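Local coordinates for probable transcriptional regulator PhnF (Escherichia coli, PDB 2FA1), which is probably a GntR/HutC-family transcriptional regulator, encoded in an operon for alkylphosphonate uptake and C-P lyase, represented here by its C-terminal effector-binding domain, at residues L118-L132 with E143-F156. Sequence-based numbering, arbitrary orientation. Where two conformers were deposited one is given.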
loop_
_atom_site.group_PDB
_atom_site.type_symbol
_atom_site.label_atom_id
_atom_site.label_comp_id
_atom_site.label_asym_id
_atom_site.label_seq_id
_atom_site.Cartn_x
_atom_site.Cartn_y
_atom_site.Cartn_z
ATOM N N LEU A 118 -3.198 1.476 -19.799
ATOM C CA LEU A 118 -4.144 2.100 -18.885
ATOM C C LEU A 118 -4.730 3.338 -19.500
ATOM O O LEU A 118 -5.572 3.975 -18.835
ATOM C CB LEU A 118 -3.530 2.470 -17.529
ATOM C CG LEU A 118 -3.433 1.316 -16.524
ATOM C CD1 LEU A 118 -2.692 1.757 -15.321
ATOM C CD2 LEU A 118 -4.840 0.985 -16.029
ATOM N N GLU A 119 -4.347 3.663 -20.762
ATOM C CA GLU A 119 -4.950 4.740 -21.506
ATOM C C GLU A 119 -4.868 6.056 -20.709
ATOM O O GLU A 119 -5.928 6.756 -20.422
ATOM C CB GLU A 119 -6.422 4.385 -21.899
ATOM C CG GLU A 119 -6.453 3.062 -22.700
ATOM C CD GLU A 119 -7.883 2.485 -22.893
ATOM O OE1 GLU A 119 -8.781 3.082 -22.259
ATOM O OE2 GLU A 119 -8.025 1.464 -23.636
ATOM N N ILE A 120 -3.641 6.396 -20.313
ATOM C CA ILE A 120 -3.413 7.633 -19.502
ATOM C C ILE A 120 -2.262 8.418 -20.040
ATOM O O ILE A 120 -1.485 7.848 -20.746
ATOM C CB ILE A 120 -3.149 7.299 -18.037
ATOM C CG1 ILE A 120 -2.117 6.200 -17.976
ATOM C CG2 ILE A 120 -4.527 6.898 -17.356
ATOM C CD1 ILE A 120 -1.728 5.775 -16.669
ATOM N N PRO A 121 -2.143 9.711 -19.688
ATOM C CA PRO A 121 -1.059 10.540 -20.147
ATOM C C PRO A 121 0.262 10.160 -19.548
ATOM O O PRO A 121 0.364 9.519 -18.454
ATOM C CB PRO A 121 -1.448 11.966 -19.678
ATOM C CG PRO A 121 -2.519 11.872 -18.849
ATOM C CD PRO A 121 -3.074 10.456 -18.832
ATOM N N ASN A 122 1.292 10.544 -20.296
ATOM C CA ASN A 122 2.630 10.426 -19.843
ATOM C C ASN A 122 2.756 10.985 -18.411
ATOM O O ASN A 122 2.229 12.047 -18.088
ATOM C CB ASN A 122 3.517 11.172 -20.857
ATOM C CG ASN A 122 4.959 10.894 -20.631
ATOM O OD1 ASN A 122 5.326 9.770 -20.267
ATOM N ND2 ASN A 122 5.794 11.922 -20.772
ATOM N N MET A 123 3.444 10.229 -17.557
ATOM C CA MET A 123 3.813 10.612 -16.163
ATOM C C MET A 123 2.639 10.543 -15.139
ATOM O O MET A 123 2.772 10.899 -13.947
ATOM C CB MET A 123 4.527 11.986 -16.130
ATOM C CG MET A 123 5.782 11.937 -17.043
ATOM S SD MET A 123 7.039 10.748 -16.513
ATOM C CE MET A 123 7.514 11.545 -15.014
ATOM N N SER A 124 1.510 9.989 -15.584
ATOM C CA SER A 124 0.352 9.884 -14.672
ATOM C C SER A 124 0.713 8.951 -13.507
ATOM O O SER A 124 1.309 7.880 -13.793
ATOM C CB SER A 124 -0.831 9.228 -15.391
ATOM O OG SER A 124 -1.341 10.098 -16.308
ATOM N N PRO A 125 0.577 9.387 -12.220
ATOM C CA PRO A 125 0.902 8.453 -11.101
ATOM C C PRO A 125 0.066 7.154 -10.989
ATOM O O PRO A 125 -1.205 7.194 -10.979
ATOM C CB PRO A 125 0.708 9.327 -9.844
ATOM C CG PRO A 125 1.013 10.654 -10.315
ATOM C CD PRO A 125 0.316 10.729 -11.669
ATOM N N LEU A 126 0.799 6.040 -10.821
ATOM C CA LEU A 126 0.186 4.705 -10.689
ATOM C C LEU A 126 0.581 4.089 -9.363
ATOM O O LEU A 126 1.734 4.332 -8.930
ATOM C CB LEU A 126 0.647 3.745 -11.768
ATOM C CG LEU A 126 0.553 4.067 -13.242
ATOM C CD1 LEU A 126 1.291 2.951 -14.021
ATOM C CD2 LEU A 126 -0.909 4.156 -13.537
ATOM N N LEU A 127 -0.313 3.293 -8.754
ATOM C CA LEU A 127 0.056 2.448 -7.605
ATOM C C LEU A 127 0.373 1.099 -8.208
ATOM O O LEU A 127 -0.394 0.591 -9.095
ATOM C CB LEU A 127 -1.109 2.278 -6.635
ATOM C CG LEU A 127 -1.272 3.410 -5.616
ATOM C CD1 LEU A 127 -2.732 3.612 -5.016
ATOM C CD2 LEU A 127 -0.194 3.247 -4.550
ATOM N N CYS A 128 1.495 0.496 -7.799
ATOM C CA CYS A 128 1.855 -0.793 -8.311
ATOM C C CYS A 128 1.869 -1.778 -7.135
ATOM O O CYS A 128 2.574 -1.516 -6.136
ATOM C CB CYS A 128 3.190 -0.720 -8.962
ATOM S SG CYS A 128 3.918 -2.368 -9.422
ATOM N N VAL A 129 1.048 -2.846 -7.207
ATOM C CA VAL A 129 0.929 -3.784 -6.065
ATOM C C VAL A 129 1.361 -5.140 -6.621
ATOM O O VAL A 129 0.774 -5.656 -7.618
ATOM C CB VAL A 129 -0.477 -3.879 -5.441
ATOM C CG1 VAL A 129 -0.467 -4.890 -4.330
ATOM C CG2 VAL A 129 -0.900 -2.528 -4.869
ATOM N N ARG A 130 2.356 -5.751 -5.984
ATOM C CA ARG A 130 2.917 -7.007 -6.575
ATOM C C ARG A 130 2.796 -8.019 -5.467
ATOM O O ARG A 130 3.069 -7.725 -4.262
ATOM C CB ARG A 130 4.380 -6.870 -6.965
ATOM C CG ARG A 130 4.643 -5.814 -8.098
ATOM C CD ARG A 130 5.993 -5.863 -8.649
ATOM N NE ARG A 130 6.929 -5.276 -7.720
ATOM C CZ ARG A 130 8.107 -5.801 -7.362
ATOM N NH1 ARG A 130 8.554 -6.934 -7.864
ATOM N NH2 ARG A 130 8.884 -5.115 -6.519
ATOM N N THR A 131 2.256 -9.193 -5.808
ATOM C CA THR A 131 1.956 -10.164 -4.754
ATOM C C THR A 131 2.405 -11.561 -5.152
ATOM O O THR A 131 2.361 -11.890 -6.276
ATOM C CB THR A 131 0.457 -10.182 -4.383
ATOM O OG1 THR A 131 -0.348 -10.730 -5.427
ATOM C CG2 THR A 131 -0.143 -8.760 -4.132
ATOM N N LEU A 132 2.851 -12.373 -4.181
ATOM C CA LEU A 132 3.131 -13.797 -4.342
ATOM C C LEU A 132 2.098 -14.559 -3.527
ATOM O O LEU A 132 1.805 -14.233 -2.320
ATOM C CB LEU A 132 4.513 -14.146 -3.744
ATOM C CG LEU A 132 5.621 -13.846 -4.713
ATOM C CD1 LEU A 132 6.935 -14.265 -4.011
ATOM C CD2 LEU A 132 5.461 -14.613 -6.028
ATOM N N GLU A 143 1.414 -18.259 -7.864
ATOM C CA GLU A 143 0.989 -17.144 -8.763
ATOM C C GLU A 143 1.730 -15.876 -8.330
ATOM O O GLU A 143 1.854 -15.649 -7.109
ATOM C CB GLU A 143 -0.493 -16.853 -8.668
ATOM C CG GLU A 143 -1.009 -15.633 -9.597
ATOM C CD GLU A 143 -2.148 -14.874 -9.020
ATOM O OE1 GLU A 143 -2.923 -14.295 -9.770
ATOM O OE2 GLU A 143 -2.284 -14.694 -7.799
ATOM N N TYR A 144 2.192 -15.118 -9.331
ATOM C CA TYR A 144 2.816 -13.799 -9.093
ATOM C C TYR A 144 1.880 -12.834 -9.848
ATOM O O TYR A 144 1.631 -13.095 -11.049
ATOM C CB TYR A 144 4.134 -13.799 -9.804
ATOM C CG TYR A 144 4.842 -12.471 -9.890
ATOM C CD1 TYR A 144 4.913 -11.654 -8.736
ATOM C CD2 TYR A 144 5.432 -12.055 -11.060
ATOM C CE1 TYR A 144 5.692 -10.387 -8.763
ATOM C CE2 TYR A 144 6.152 -10.786 -11.097
ATOM C CZ TYR A 144 6.256 -10.005 -9.957
ATOM O OH TYR A 144 6.963 -8.792 -9.948
ATOM N N SER A 145 1.475 -11.740 -9.168
ATOM C CA SER A 145 0.597 -10.807 -9.910
ATOM C C SER A 145 1.141 -9.413 -9.742
ATOM O O SER A 145 1.694 -9.072 -8.685
ATOM C CB SER A 145 -0.819 -10.891 -9.432
ATOM O OG SER A 145 -1.005 -10.309 -8.194
ATOM N N VAL A 146 0.938 -8.587 -10.766
ATOM C CA VAL A 146 1.415 -7.226 -10.703
ATOM C C VAL A 146 0.227 -6.368 -11.138
ATOM O O VAL A 146 -0.181 -6.485 -12.311
ATOM C CB VAL A 146 2.516 -7.022 -11.750
ATOM C CG1 VAL A 146 3.099 -5.489 -11.738
ATOM C CG2 VAL A 146 3.662 -8.107 -11.628
ATOM N N SER A 147 -0.270 -5.563 -10.210
ATOM C CA SER A 147 -1.437 -4.704 -10.438
ATOM C C SER A 147 -0.922 -3.301 -10.685
ATOM O O SER A 147 -0.052 -2.809 -9.941
ATOM C CB SER A 147 -2.226 -4.673 -9.110
ATOM O OG SER A 147 -3.399 -3.958 -9.260
ATOM N N LEU A 148 -1.494 -2.599 -11.659
ATOM C CA LEU A 148 -1.145 -1.176 -11.880
ATOM C C LEU A 148 -2.490 -0.453 -11.902
ATOM O O LEU A 148 -3.398 -0.841 -12.638
ATOM C CB LEU A 148 -0.465 -0.958 -13.260
ATOM C CG LEU A 148 0.851 -1.703 -13.435
ATOM C CD1 LEU A 148 1.189 -1.414 -14.867
ATOM C CD2 LEU A 148 1.774 -1.071 -12.502
ATOM N N THR A 149 -2.662 0.472 -10.938
ATOM C CA THR A 149 -3.914 1.173 -10.744
ATOM C C THR A 149 -3.738 2.660 -10.765
ATOM O O THR A 149 -2.888 3.208 -10.112
ATOM C CB THR A 149 -4.546 0.934 -9.373
ATOM O OG1 THR A 149 -3.557 1.140 -8.323
ATOM C CG2 THR A 149 -5.144 -0.437 -9.200
ATOM N N ARG A 150 -4.633 3.333 -11.471
ATOM C CA ARG A 150 -4.537 4.790 -11.552
ATOM C C ARG A 150 -4.710 5.358 -10.135
ATOM O O ARG A 150 -5.731 5.161 -9.449
ATOM C CB ARG A 150 -5.763 5.289 -12.413
ATOM C CG ARG A 150 -5.479 5.169 -13.943
ATOM C CD ARG A 150 -6.715 5.805 -14.677
ATOM N NE ARG A 150 -6.848 7.256 -14.388
ATOM C CZ ARG A 150 -7.490 8.106 -15.205
ATOM N NH1 ARG A 150 -7.934 7.740 -16.414
ATOM N NH2 ARG A 150 -7.555 9.423 -14.890
ATOM N N ALA A 151 -3.666 6.038 -9.668
ATOM C CA ALA A 151 -3.727 6.515 -8.318
ATOM C C ALA A 151 -4.677 7.690 -8.146
ATOM O O ALA A 151 -5.061 7.997 -7.003
ATOM C CB ALA A 151 -2.329 6.894 -7.875
ATOM N N ASP A 152 -5.072 8.337 -9.264
ATOM C CA ASP A 152 -6.105 9.340 -9.128
ATOM C C ASP A 152 -7.528 8.800 -8.920
ATOM O O ASP A 152 -8.445 9.623 -8.686
ATOM C CB ASP A 152 -6.033 10.376 -10.264
ATOM C CG ASP A 152 -6.303 9.795 -11.635
ATOM O OD1 ASP A 152 -6.250 8.573 -11.764
ATOM O OD2 ASP A 152 -6.514 10.550 -12.630
ATOM N N MET A 153 -7.727 7.480 -8.947
ATOM C CA MET A 153 -9.052 6.873 -8.924
ATOM C C MET A 153 -9.227 5.746 -7.887
ATOM O O MET A 153 -10.336 5.331 -7.503
ATOM C CB MET A 153 -9.381 6.363 -10.336
ATOM C CG MET A 153 -9.458 7.459 -11.372
ATOM S SD MET A 153 -10.980 8.421 -11.181
ATOM C CE MET A 153 -12.054 7.045 -11.076
ATOM N N ILE A 154 -8.123 5.209 -7.415
ATOM C CA ILE A 154 -8.250 4.100 -6.427
ATOM C C ILE A 154 -7.286 4.251 -5.267
ATOM O O ILE A 154 -6.112 4.581 -5.526
ATOM C CB ILE A 154 -8.027 2.729 -7.114
ATOM C CG1 ILE A 154 -9.212 2.271 -7.991
ATOM C CG2 ILE A 154 -7.845 1.611 -6.047
ATOM C CD1 ILE A 154 -8.831 1.131 -8.980
ATOM N N GLU A 155 -7.806 4.066 -4.022
ATOM C CA GLU A 155 -7.005 3.976 -2.793
ATOM C C GLU A 155 -7.192 2.564 -2.216
ATOM O O GLU A 155 -8.252 1.928 -2.397
ATOM C CB GLU A 155 -7.473 5.105 -1.837
ATOM C CG GLU A 155 -7.076 4.922 -0.356
ATOM C CD GLU A 155 -7.388 6.162 0.477
ATOM O OE1 GLU A 155 -8.592 6.489 0.570
ATOM O OE2 GLU A 155 -6.466 6.810 1.071
ATOM N N PHE A 156 -6.160 2.030 -1.583
ATOM C CA PHE A 156 -6.243 0.687 -1.008
ATOM C C PHE A 156 -6.536 0.777 0.446
ATOM O O PHE A 156 -6.040 1.666 1.115
ATOM C CB PHE A 156 -4.950 -0.091 -1.198
ATOM C CG PHE A 156 -4.734 -0.555 -2.643
ATOM C CD1 PHE A 156 -5.347 -1.709 -3.080
ATOM C CD2 PHE A 156 -3.876 0.153 -3.501
ATOM C CE1 PHE A 156 -5.191 -2.121 -4.464
ATOM C CE2 PHE A 156 -3.698 -0.235 -4.840
ATOM C CZ PHE A 156 -4.333 -1.384 -5.302
HETATM O O HOH W 1 -7.709 5.211 -17.870
HETATM O O HOH W 2 -3.178 7.704 -13.011
HETATM O O HOH W 3 -2.277 -1.503 -8.127
HETATM O O HOH W 4 -0.970 -7.934 -7.282
#
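Strands 125-132 and 143-150 form an antiparallel beta hairpin within the UTRA-domain sheet, between strand 98-109 and strand 60-69. Hydrogen-bonded pairs Leu-127/Thr-149, Val-129/Ser-147 and Thr-131/Ser-145 each contribute two backbone bonds, and beyond the last pair, Leu-126/Arg-150, Ala-151 N adds a single bond to Pro-125 O at 3.0 Å. On the face carrying Cys-128 and Arg-130, Leu-148 CD2 packs 3.8 Å from Cys-128 CB. Farther along, Arg-130 and Tyr-144 run side by side. A bend at chi3 (-75°) turns the guanidinium so that NH1 points straight at Tyr-144 OH, 3.2 Å away and in the guanidinium plane, with the phenol ring nearly perpendicular to it; NH2 makes a salt bridge to Glu-155 of the second subunit. On the other face, Phe-156 of strand 154-156 packs against Val-129 and Leu-127: its CE2 meets Val-129 CG2 at 3.6 Å, and Leu-127 CD1 slides past the same ring. There, too, one water joins Leu-127 O, Ser-147 OG and Thr-149 OG1. Thr-131 OG1 and Ser-145 OG share a 2.9 Å hydrogen bond. At the open end of the hairpin, Asp-152 receives Arg-150 side-on, NE to OD1 and NH2 to OD2, which fixes the rotation of the guanidinium while Ile-120 CG2 lies over one face, 3.6 Å from Arg-150 NH1; that nitrogen also donates to a water bound by Leu-118 O.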